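Local coordinates for UPF0098 protein YbcL (Escherichia coli, PDB 1FUX) that is of unknown function but belongs to the phosphatidylethanolamine-binding protein family, whose members include a Raf kinase inhibitor protein, and forms a homodimer in the periplasm, at residues Pro34-Ser39 with Phe48-Tyr53. Residues are numbered along the deposited sequence; the frame is centred on the assembly and turned at random.
Sequences PSLTWS and FAVTVY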
ATOM      1  N   PRO A  34      -1.485  18.508   9.664  1.00 13.52           N
ATOM      2  CA  PRO A  34      -1.449  19.970   9.487  1.00 13.33           C
ATOM      3  C   PRO A  34      -2.673  20.519   8.797  1.00 14.51           C
ATOM      4  O   PRO A  34      -3.389  19.846   8.033  1.00 15.72           O
ATOM      5  CB  PRO A  34      -0.184  20.093   8.619  1.00 12.24           C
ATOM      6  CG  PRO A  34      -0.332  18.911   7.693  1.00 11.13           C
ATOM      7  CD  PRO A  34      -0.658  17.770   8.661  1.00 12.08           C
ATOM      8  N   SER A  35      -2.964  21.831   9.017  1.00 14.41           N
ATOM      9  CA  SER A  35      -4.074  22.447   8.318  1.00 16.11           C
ATOM     10  C   SER A  35      -3.678  22.585   6.836  1.00 13.22           C
ATOM     11  O   SER A  35      -2.512  22.587   6.491  1.00 14.67           O
ATOM     12  CB  SER A  35      -4.444  23.860   8.821  1.00 16.27           C
ATOM     13  OG  SER A  35      -3.337  24.729   8.578  1.00 18.43           O
ATOM     14  N   LEU A  36      -4.667  22.716   5.990  1.00 15.51           N
ATOM     15  CA  LEU A  36      -4.550  22.893   4.541  1.00 14.09           C
ATOM     16  C   LEU A  36      -5.714  23.770   4.062  1.00 14.46           C
ATOM     17  O   LEU A  36      -6.874  23.580   4.424  1.00 13.77           O
ATOM     18  CB  LEU A  36      -4.672  21.549   3.765  1.00 14.86           C
ATOM     19  CG  LEU A  36      -3.563  20.533   4.112  1.00 15.40           C
ATOM     20  CD1 LEU A  36      -3.900  19.107   3.643  1.00 16.76           C
ATOM     21  CD2 LEU A  36      -2.210  20.938   3.542  1.00 13.59           C
ATOM     22  N   THR A  37      -5.382  24.758   3.223  1.00 14.94           N
ATOM     23  CA  THR A  37      -6.447  25.598   2.668  1.00 15.58           C
ATOM     24  C   THR A  37      -6.222  25.639   1.116  1.00 13.75           C
ATOM     25  O   THR A  37      -5.137  26.059   0.749  1.00 16.27           O
ATOM     26  CB  THR A  37      -6.334  27.058   3.158  1.00 19.10           C
ATOM     27  OG1 THR A  37      -6.265  27.050   4.597  1.00 20.87           O
ATOM     28  CG2 THR A  37      -7.538  27.890   2.694  1.00 16.57           C
ATOM     29  N   TRP A  38      -7.222  25.279   0.408  1.00 14.27           N
ATOM     30  CA  TRP A  38      -7.056  25.306  -1.057  1.00 18.99           C
ATOM     31  C   TRP A  38      -7.898  26.375  -1.733  1.00 19.24           C
ATOM     32  O   TRP A  38      -8.973  26.779  -1.257  1.00 22.20           O
ATOM     33  CB  TRP A  38      -7.361  23.912  -1.582  1.00 15.76           C
ATOM     34  CG  TRP A  38      -8.617  23.242  -1.177  1.00 14.53           C
ATOM     35  CD1 TRP A  38      -9.795  23.227  -1.846  1.00 15.12           C
ATOM     36  CD2 TRP A  38      -8.837  22.407  -0.014  1.00 15.34           C
ATOM     37  NE1 TRP A  38     -10.729  22.447  -1.227  1.00 16.17           N
ATOM     38  CE2 TRP A  38     -10.140  21.927  -0.076  1.00 16.16           C
ATOM     39  CE3 TRP A  38      -8.014  22.017   1.068  1.00 16.60           C
ATOM     40  CZ2 TRP A  38     -10.732  21.082   0.882  1.00 16.35           C
ATOM     41  CZ3 TRP A  38      -8.599  21.174   2.023  1.00 14.53           C
ATOM     42  CH2 TRP A  38      -9.934  20.711   1.943  1.00 14.71           C
ATOM     43  N   SER A  39      -7.452  26.711  -2.939  1.00 20.21           N
ATOM     44  CA  SER A  39      -8.137  27.741  -3.720  1.00 21.58           C
ATOM     45  C   SER A  39      -7.958  27.455  -5.201  1.00 24.11           C
ATOM     46  O   SER A  39      -7.269  26.510  -5.624  1.00 21.57           O
ATOM     47  CB  SER A  39      -7.541  29.112  -3.390  1.00 20.98           C
ATOM     48  OG  SER A  39      -6.247  29.190  -4.029  1.00 22.46           O
ATOM     49  N   PHE A  48     -13.829  16.986  -2.643  1.00 18.60           N
ATOM     50  CA  PHE A  48     -12.372  17.082  -2.524  1.00 17.34           C
ATOM     51  C   PHE A  48     -11.806  15.859  -1.769  1.00 16.02           C
ATOM     52  O   PHE A  48     -12.563  15.120  -1.137  1.00 15.78           O
ATOM     53  CB  PHE A  48     -11.927  18.340  -1.753  1.00 16.94           C
ATOM     54  CG  PHE A  48     -12.334  19.640  -2.419  1.00 17.07           C
ATOM     55  CD1 PHE A  48     -13.511  20.278  -2.014  1.00 19.22           C
ATOM     56  CD2 PHE A  48     -11.548  20.180  -3.409  1.00 17.35           C
ATOM     57  CE1 PHE A  48     -13.845  21.492  -2.638  1.00 18.95           C
ATOM     58  CE2 PHE A  48     -11.893  21.372  -4.052  1.00 18.58           C
ATOM     59  CZ  PHE A  48     -13.052  22.026  -3.632  1.00 17.95           C
ATOM     60  N   ALA A  49     -10.496  15.667  -1.967  1.00 15.33           N
ATOM     61  CA  ALA A  49      -9.880  14.528  -1.226  1.00 15.47           C
ATOM     62  C   ALA A  49      -8.507  14.992  -0.827  1.00 14.14           C
ATOM     63  O   ALA A  49      -7.941  15.910  -1.460  1.00 13.65           O
ATOM     64  CB  ALA A  49      -9.902  13.300  -2.109  1.00 16.58           C
ATOM     65  N   VAL A  50      -7.933  14.436   0.259  1.00 12.70           N
ATOM     66  CA  VAL A  50      -6.566  14.800   0.616  1.00 12.84           C
ATOM     67  C   VAL A  50      -5.787  13.465   0.801  1.00 11.73           C
ATOM     68  O   VAL A  50      -6.359  12.593   1.449  1.00 12.55           O
ATOM     69  CB  VAL A  50      -6.447  15.635   1.907  1.00 13.83           C
ATOM     70  CG1 VAL A  50      -4.998  15.829   2.367  1.00 14.74           C
ATOM     71  CG2 VAL A  50      -7.024  17.028   1.579  1.00 13.52           C
ATOM     72  N   THR A  51      -4.580  13.372   0.268  1.00 12.95           N
ATOM     73  CA  THR A  51      -3.796  12.153   0.495  1.00 11.81           C
ATOM     74  C   THR A  51      -2.433  12.597   0.970  1.00 11.66           C
ATOM     75  O   THR A  51      -1.925  13.676   0.648  1.00 12.04           O
ATOM     76  CB  THR A  51      -3.609  11.226  -0.741  1.00 13.15           C
ATOM     77  OG1 THR A  51      -3.065  11.951  -1.850  1.00 14.24           O
ATOM     78  CG2 THR A  51      -4.931  10.557  -1.134  1.00 13.17           C
ATOM     79  N   VAL A  52      -1.708  11.703   1.714  1.00 11.53           N
ATOM     80  CA  VAL A  52      -0.381  11.992   2.197  1.00 10.19           C
ATOM     81  C   VAL A  52       0.405  10.696   1.902  1.00 10.67           C
ATOM     82  O   VAL A  52       0.000   9.609   2.360  1.00 10.79           O
ATOM     83  CB  VAL A  52      -0.268  12.329   3.689  1.00 10.46           C
ATOM     84  CG1 VAL A  52       1.182  12.574   4.078  1.00 10.30           C
ATOM     85  CG2 VAL A  52      -1.190  13.530   4.000  1.00  8.56           C
ATOM     86  N   TYR A  53       1.449  10.855   1.115  1.00  9.21           N
ATOM     87  CA  TYR A  53       2.201   9.693   0.625  1.00 11.69           C
ATOM     88  C   TYR A  53       3.696   9.922   0.640  1.00 13.67           C
ATOM     89  O   TYR A  53       4.122  11.042   0.342  1.00 14.16           O
ATOM     90  CB  TYR A  53       1.775   9.421  -0.822  1.00 11.62           C
ATOM     91  CG  TYR A  53       2.400   8.149  -1.431  1.00 10.30           C
ATOM     92  CD1 TYR A  53       1.896   6.891  -1.124  1.00 10.58           C
ATOM     93  CD2 TYR A  53       3.399   8.275  -2.337  1.00 10.68           C
ATOM     94  CE1 TYR A  53       2.497   5.763  -1.710  1.00 10.36           C
ATOM     95  CE2 TYR A  53       3.982   7.170  -2.984  1.00 11.67           C
ATOM     96  CZ  TYR A  53       3.517   5.929  -2.617  1.00 11.59           C
ATOM     97  OH  TYR A  53       4.074   4.805  -3.261  1.00 13.13           O
TER
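Trp38 turns the edge of its indole into the face of Phe48, setting NE1 over the centre of the phenyl ring, 3.1 Å above its plane. The planes meet at 53°, an edge-to-face pair well short of perpendicular, and the two rings are close, with Trp38 NE1 3.2 Å from Phe48 CE2. An indole suits this place because its N-H lies on the edge that meets the phenyl pi cloud, and Phe48 because it offers that edge a flat pi face. On the flank of this pair, Trp38 CZ3 reaches Val50 CG2 at a looser 4.5 Å. Farther along, Leu36 and Val50 meet tip to tip, CD1 of the leucine 3.7 Å from CG1 of the valine; that methyl stands anti to the backbone N of Val50 (chi1 172°), while CG2 takes the side facing Trp38. Their branched methyls span the distance between backbones without burying a polar group. Replacing Phe48 with an alanine would probably open a gap beneath the indole and strip NE1 of the aromatic face it rests on.

Strands 36-39 and 47-54 belong to different antiparallel sheets; the axes of 36-39 and 48-53 come within 10.7 Å, a separation bridged by side chains alone. Leu78 touches both Trp38 and Val50, while Ile71 and Val41 pack on Phe48. With all four touching residues buried and no hydrogen bond crossing, these two sheets are joined here by shape and dispersion, plus the pi face met by Trp38 NE1.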